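Long-range contacts in ArtJ (Geobacillus stearothermophilus, PDB 2PVU), which binds arginine, lysine and histidine and probably delivers them to its cognate ATP-binding cassette transporter: residues G147-V152 against G189-I194; A94-K99 against G227-K232. All coordinates share one frame; numbering follows the deposited sequence.

Interaction 1 (G147-V152 against G189-I194)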
loop_
_atom_site.group_PDB
_atom_site.type_symbol
_atom_site.label_atom_id
_atom_site.label_comp_id
_atom_site.label_asym_id
_atom_site.label_seq_id
_atom_site.Cartn_x
_atom_site.Cartn_y
_atom_site.Cartn_z
ATOM N N GLY A 147 -7.660 -16.133 19.019
ATOM C CA GLY A 147 -8.971 -16.004 19.641
ATOM C C GLY A 147 -9.541 -14.593 19.658
ATOM O O GLY A 147 -10.663 -14.391 20.146
ATOM N N LYS A 148 -8.773 -13.620 19.165
ATOM C CA LYS A 148 -9.195 -12.217 19.156
ATOM C C LYS A 148 -9.729 -11.806 17.787
ATOM O O LYS A 148 -9.468 -12.463 16.787
ATOM C CB LYS A 148 -8.027 -11.299 19.530
ATOM C CG LYS A 148 -7.459 -11.546 20.943
ATOM C CD LYS A 148 -6.440 -10.446 21.314
ATOM C CE LYS A 148 -5.717 -10.734 22.646
ATOM N NZ LYS A 148 -6.680 -10.516 23.752
ATOM N N THR A 149 -10.449 -10.695 17.732
ATOM C CA THR A 149 -11.016 -10.264 16.454
ATOM C C THR A 149 -10.028 -9.330 15.793
ATOM O O THR A 149 -9.507 -8.423 16.445
ATOM C CB THR A 149 -12.332 -9.562 16.661
ATOM O OG1 THR A 149 -12.119 -8.508 17.602
ATOM C CG2 THR A 149 -13.326 -10.526 17.297
ATOM N N ILE A 150 -9.755 -9.563 14.505
ATOM C CA ILE A 150 -8.719 -8.823 13.791
ATOM C C ILE A 150 -9.372 -8.086 12.615
ATOM O O ILE A 150 -10.059 -8.686 11.814
ATOM C CB ILE A 150 -7.600 -9.772 13.248
ATOM C CG1 ILE A 150 -6.973 -10.581 14.394
ATOM C CG2 ILE A 150 -6.479 -8.994 12.567
ATOM C CD1 ILE A 150 -6.205 -11.774 13.902
ATOM N N GLY A 151 -9.127 -6.788 12.493
ATOM C CA GLY A 151 -9.613 -6.076 11.346
ATOM C C GLY A 151 -8.523 -5.954 10.283
ATOM O O GLY A 151 -7.356 -5.703 10.604
ATOM N N VAL A 152 -8.916 -6.123 9.016
ATOM C CA VAL A 152 -7.991 -5.985 7.884
ATOM C C VAL A 152 -8.727 -5.349 6.726
ATOM O O VAL A 152 -9.970 -5.375 6.667
ATOM C CB VAL A 152 -7.455 -7.357 7.391
ATOM C CG1 VAL A 152 -6.511 -7.990 8.434
ATOM C CG2 VAL A 152 -8.627 -8.304 7.020
ATOM N N GLY A 189 -14.914 -2.460 17.780
ATOM C CA GLY A 189 -15.436 -3.545 16.955
ATOM C C GLY A 189 -14.408 -4.652 16.709
ATOM O O GLY A 189 -14.763 -5.822 16.527
ATOM N N VAL A 190 -13.133 -4.278 16.673
ATOM C CA VAL A 190 -12.053 -5.278 16.593
ATOM C C VAL A 190 -11.028 -4.999 17.690
ATOM O O VAL A 190 -10.945 -3.866 18.210
ATOM C CB VAL A 190 -11.357 -5.367 15.177
ATOM C CG1 VAL A 190 -12.406 -5.656 14.090
ATOM C CG2 VAL A 190 -10.568 -4.089 14.871
ATOM N N ASP A 191 -10.254 -6.029 17.996
ATOM C CA ASP A 191 -9.211 -6.015 19.053
ATOM C C ASP A 191 -7.848 -5.544 18.511
ATOM O O ASP A 191 -6.985 -5.100 19.276
ATOM C CB ASP A 191 -9.026 -7.415 19.626
ATOM C CG ASP A 191 -10.273 -7.950 20.289
ATOM O OD1 ASP A 191 -10.926 -7.177 21.011
ATOM O OD2 ASP A 191 -10.587 -9.144 20.100
ATOM N N ALA A 192 -7.662 -5.633 17.198
ATOM C CA ALA A 192 -6.384 -5.333 16.568
ATOM C C ALA A 192 -6.630 -5.195 15.079
ATOM O O ALA A 192 -7.596 -5.776 14.537
ATOM C CB ALA A 192 -5.400 -6.490 16.806
ATOM N N VAL A 193 -5.733 -4.453 14.424
ATOM C CA VAL A 193 -5.720 -4.320 12.952
ATOM C C VAL A 193 -4.340 -4.759 12.455
ATOM O O VAL A 193 -3.286 -4.458 13.103
ATOM C CB VAL A 193 -6.053 -2.855 12.533
ATOM C CG1 VAL A 193 -5.674 -2.584 11.007
ATOM C CG2 VAL A 193 -7.554 -2.584 12.758
ATOM N N ILE A 194 -4.308 -5.512 11.356
ATOM C CA ILE A 194 -3.007 -5.821 10.742
ATOM C C ILE A 194 -2.961 -5.010 9.456
ATOM O O ILE A 194 -3.845 -5.134 8.586
ATOM C CB ILE A 194 -2.800 -7.318 10.483
ATOM C CG1 ILE A 194 -2.814 -8.087 11.825
ATOM C CG2 ILE A 194 -1.457 -7.569 9.741
ATOM C CD1 ILE A 194 -2.788 -9.624 11.662
HETATM O O HOH W 1 -14.214 -7.334 19.259
#
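Lys148 meets Asp191 through its methylene root: CB of Lys148 lies 3.4 Å from OD2 of Asp191, the two side chains crossing at about a right angle. The lysine tip leads away, and NZ of Lys148 stays 5.5 Å from OD2 of Asp191, so the opposite charges form no salt bridge. Thr149 and Asp191 grip each other twice. The backbone N of Thr149 donates to OD2 of Asp191 (2.8 Å, nearly straight at 170°), meeting the anti side of the carboxylate, 29° out of its plane. In return the N of Asp191 donates to O of Thr149 at 2.9 Å and, weakly, to OG1. With chi1 of 54°, OG1 sits between the backbone N and the carbonyl carbon, beside the same carboxylate oxygen; a water also joins OG1 of Thr149 to O of Gly189. Ile150 lies on the sheet face of Ala192 and sets CG2 3.8 Å from CG1 of Ile194, while Leu145 and Phe166 cover this side. At Gly151 the parallel pairing is secured by two backbone bonds. Its N reaches O of Ala192 at 2.7 Å, in the carbonyl plane, and its O accepts from N of Ile194 at 3.1 Å. Val190 covers the glycine with both methyls, and its CG1 comes within 3.9 Å of CA of Gly151. Val152 ends the run with CG1 beside CB of Ile194; on its other edge the strand pairs with 172-175. Three parallel strands with 150-153 in the middle are consistent with the alpha/beta core of one lobe of a periplasmic-binding-protein fold. The chemistry changes along the contact: a reciprocal Thr149-Asp191 pair at the partly exposed entrance, where OD2 would be polarised by the peptide N-H, then backbone bonds in a buried parallel sheet.

Interaction 2 (A94-K99 against G227-K232)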
loop_
_atom_site.group_PDB
_atom_site.type_symbol
_atom_site.label_atom_id
_atom_site.label_comp_id
_atom_site.label_asym_id
_atom_site.label_seq_id
_atom_site.Cartn_x
_atom_site.Cartn_y
_atom_site.Cartn_z
ATOM N N ALA A 94 -10.285 -5.356 -10.191
ATOM C CA ALA A 94 -11.259 -5.699 -11.213
ATOM C C ALA A 94 -11.002 -4.959 -12.520
ATOM O O ALA A 94 -11.084 -5.569 -13.584
ATOM C CB ALA A 94 -12.683 -5.429 -10.719
ATOM N N SER A 95 -10.672 -3.663 -12.425
ATOM C CA SER A 95 -10.434 -2.779 -13.564
ATOM C C SER A 95 -9.105 -3.038 -14.268
ATOM O O SER A 95 -8.985 -2.786 -15.464
ATOM C CB SER A 95 -10.450 -1.326 -13.075
ATOM O OG SER A 95 -11.798 -0.944 -12.846
ATOM N N LEU A 96 -8.116 -3.531 -13.536
ATOM C CA LEU A 96 -6.869 -3.996 -14.147
ATOM C C LEU A 96 -7.148 -5.235 -14.968
ATOM O O LEU A 96 -6.631 -5.377 -16.092
ATOM C CB LEU A 96 -5.768 -4.303 -13.099
ATOM C CG LEU A 96 -5.194 -3.033 -12.441
ATOM C CD1 LEU A 96 -4.548 -3.367 -11.112
ATOM C CD2 LEU A 96 -4.199 -2.367 -13.398
ATOM N N GLN A 97 -7.977 -6.115 -14.446
ATOM C CA GLN A 97 -8.318 -7.329 -15.189
ATOM C C GLN A 97 -9.080 -7.054 -16.530
ATOM O O GLN A 97 -8.787 -7.679 -17.553
ATOM C CB GLN A 97 -9.127 -8.290 -14.309
ATOM C CG GLN A 97 -8.372 -8.947 -13.144
ATOM C CD GLN A 97 -8.958 -10.323 -12.712
ATOM O OE1 GLN A 97 -8.532 -10.897 -11.690
ATOM N NE2 GLN A 97 -9.909 -10.853 -13.488
ATOM N N SER A 98 -10.040 -6.133 -16.507
ATOM C CA SER A 98 -10.774 -5.727 -17.706
ATOM C C SER A 98 -9.978 -4.778 -18.623
ATOM O O SER A 98 -10.394 -4.509 -19.781
ATOM C CB SER A 98 -12.064 -5.037 -17.284
ATOM O OG SER A 98 -11.757 -3.787 -16.673
ATOM N N LYS A 99 -8.849 -4.281 -18.110
ATOM C CA LYS A 99 -7.990 -3.253 -18.736
ATOM C C LYS A 99 -8.681 -1.882 -18.872
ATOM O O LYS A 99 -8.228 -1.017 -19.638
ATOM C CB LYS A 99 -7.374 -3.707 -20.082
ATOM C CG LYS A 99 -6.674 -5.065 -20.051
ATOM C CD LYS A 99 -6.217 -5.472 -21.455
ATOM C CE LYS A 99 -5.607 -6.863 -21.483
ATOM N NZ LYS A 99 -5.790 -7.491 -22.850
ATOM N N GLY A 227 5.191 -2.686 -5.670
ATOM C CA GLY A 227 5.421 -2.456 -7.116
ATOM C C GLY A 227 4.228 -1.685 -7.680
ATOM O O GLY A 227 3.118 -1.733 -7.135
ATOM N N MET A 228 4.473 -0.930 -8.764
ATOM C CA MET A 228 3.370 -0.425 -9.589
ATOM C C MET A 228 2.825 -1.667 -10.292
ATOM O O MET A 228 3.549 -2.631 -10.452
ATOM C CB MET A 228 3.909 0.631 -10.554
ATOM C CG MET A 228 4.089 1.981 -9.819
ATOM S SD MET A 228 5.124 3.099 -10.735
ATOM C CE MET A 228 6.769 2.575 -10.296
ATOM N N ILE A 229 1.545 -1.679 -10.645
ATOM C CA ILE A 229 0.909 -2.896 -11.175
ATOM C C ILE A 229 0.248 -2.615 -12.529
ATOM O O ILE A 229 -0.130 -1.483 -12.819
ATOM C CB ILE A 229 -0.118 -3.422 -10.163
ATOM C CG1 ILE A 229 -0.640 -4.811 -10.553
ATOM C CG2 ILE A 229 -1.321 -2.440 -10.055
ATOM C CD1 ILE A 229 -1.505 -5.443 -9.483
ATOM N N PHE A 230 0.171 -3.640 -13.376
ATOM C CA PHE A 230 -0.282 -3.484 -14.771
ATOM C C PHE A 230 -1.107 -4.686 -15.127
ATOM O O PHE A 230 -0.879 -5.766 -14.576
ATOM C CB PHE A 230 0.921 -3.474 -15.744
ATOM C CG PHE A 230 1.941 -2.395 -15.448
ATOM C CD1 PHE A 230 1.743 -1.087 -15.900
ATOM C CD2 PHE A 230 3.044 -2.687 -14.692
ATOM C CE1 PHE A 230 2.693 -0.048 -15.608
ATOM C CE2 PHE A 230 4.002 -1.676 -14.384
ATOM C CZ PHE A 230 3.814 -0.370 -14.821
ATOM N N PRO A 231 -2.016 -4.524 -16.112
ATOM C CA PRO A 231 -2.601 -5.727 -16.673
ATOM C C PRO A 231 -1.476 -6.576 -17.255
ATOM O O PRO A 231 -0.438 -6.063 -17.698
ATOM C CB PRO A 231 -3.481 -5.214 -17.817
ATOM C CG PRO A 231 -3.807 -3.730 -17.441
ATOM C CD PRO A 231 -2.517 -3.279 -16.733
ATOM N N LYS A 232 -1.700 -7.877 -17.245
ATOM C CA LYS A 232 -0.781 -8.843 -17.800
ATOM C C LYS A 232 -0.414 -8.475 -19.237
ATOM O O LYS A 232 -1.281 -8.093 -20.034
ATOM C CB LYS A 232 -1.441 -10.219 -17.699
ATOM C CG LYS A 232 -0.567 -11.411 -18.051
ATOM C CD LYS A 232 0.635 -11.501 -17.162
ATOM C CE LYS A 232 0.304 -12.070 -15.803
ATOM N NZ LYS A 232 1.613 -12.210 -15.116
#
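Helix 94-98 passes strand 229-231 at 7.5 Å between the segment axes, with their N-to-C directions 42° apart, and no hydrogen bond joins the two. The nearest CA atoms are those of Leu96 and Pro231, at 5.3 Å. On the helical side Leu96 and Lys99 make the contacts. Leu96 spreads its two methyls along one face of the strand: CD1 touches CG2 of Ile229 at 3.5 Å, whereas CD2 packs against CD of Pro231 at 3.8 Å. A chi1 of -71° places CG of Leu96 anti to the carbonyl carbon and sends the fork toward both partners. The pyrrolidine ring of Pro231 also brings CG to 3.5 Å from the carbonyl O of Leu96. Lys99 leaves the helix with positive phi (65°), and CG of its extended chain covers CB of Pro231 at 3.9 Å. Tyr118 of strand 118-120 touches both Leu96 and Ile229, extending the apolar patch. Ile229 also touches Ile108, a lysine-pocket residue. This is helix-on-strand packing in the bilobal periplasmic-binding-protein fold, where strand 224-231 runs from the ligand-site region at Tyr226 to this helix.

Of the four segments, 94-99 at the end of helix 89-98 comes first and meets strand 224-231 far later in the chain; interaction 2 therefore closes a long loop, with 127 residues between its segments. Within that span lies interaction 1, which closes a shorter loop of 36 residues, much of it helical, between the parallel strands 150-153 and 192-196. The loops nest without crossing. Interaction 1 lies in the second lobe and interaction 2 in the first, on either side of the bound lysine; strand 125-134 pairs with both 192-196 and 224-231. Their centres lie 30 Å apart and their nearest atoms about 17 Å, so they do not touch.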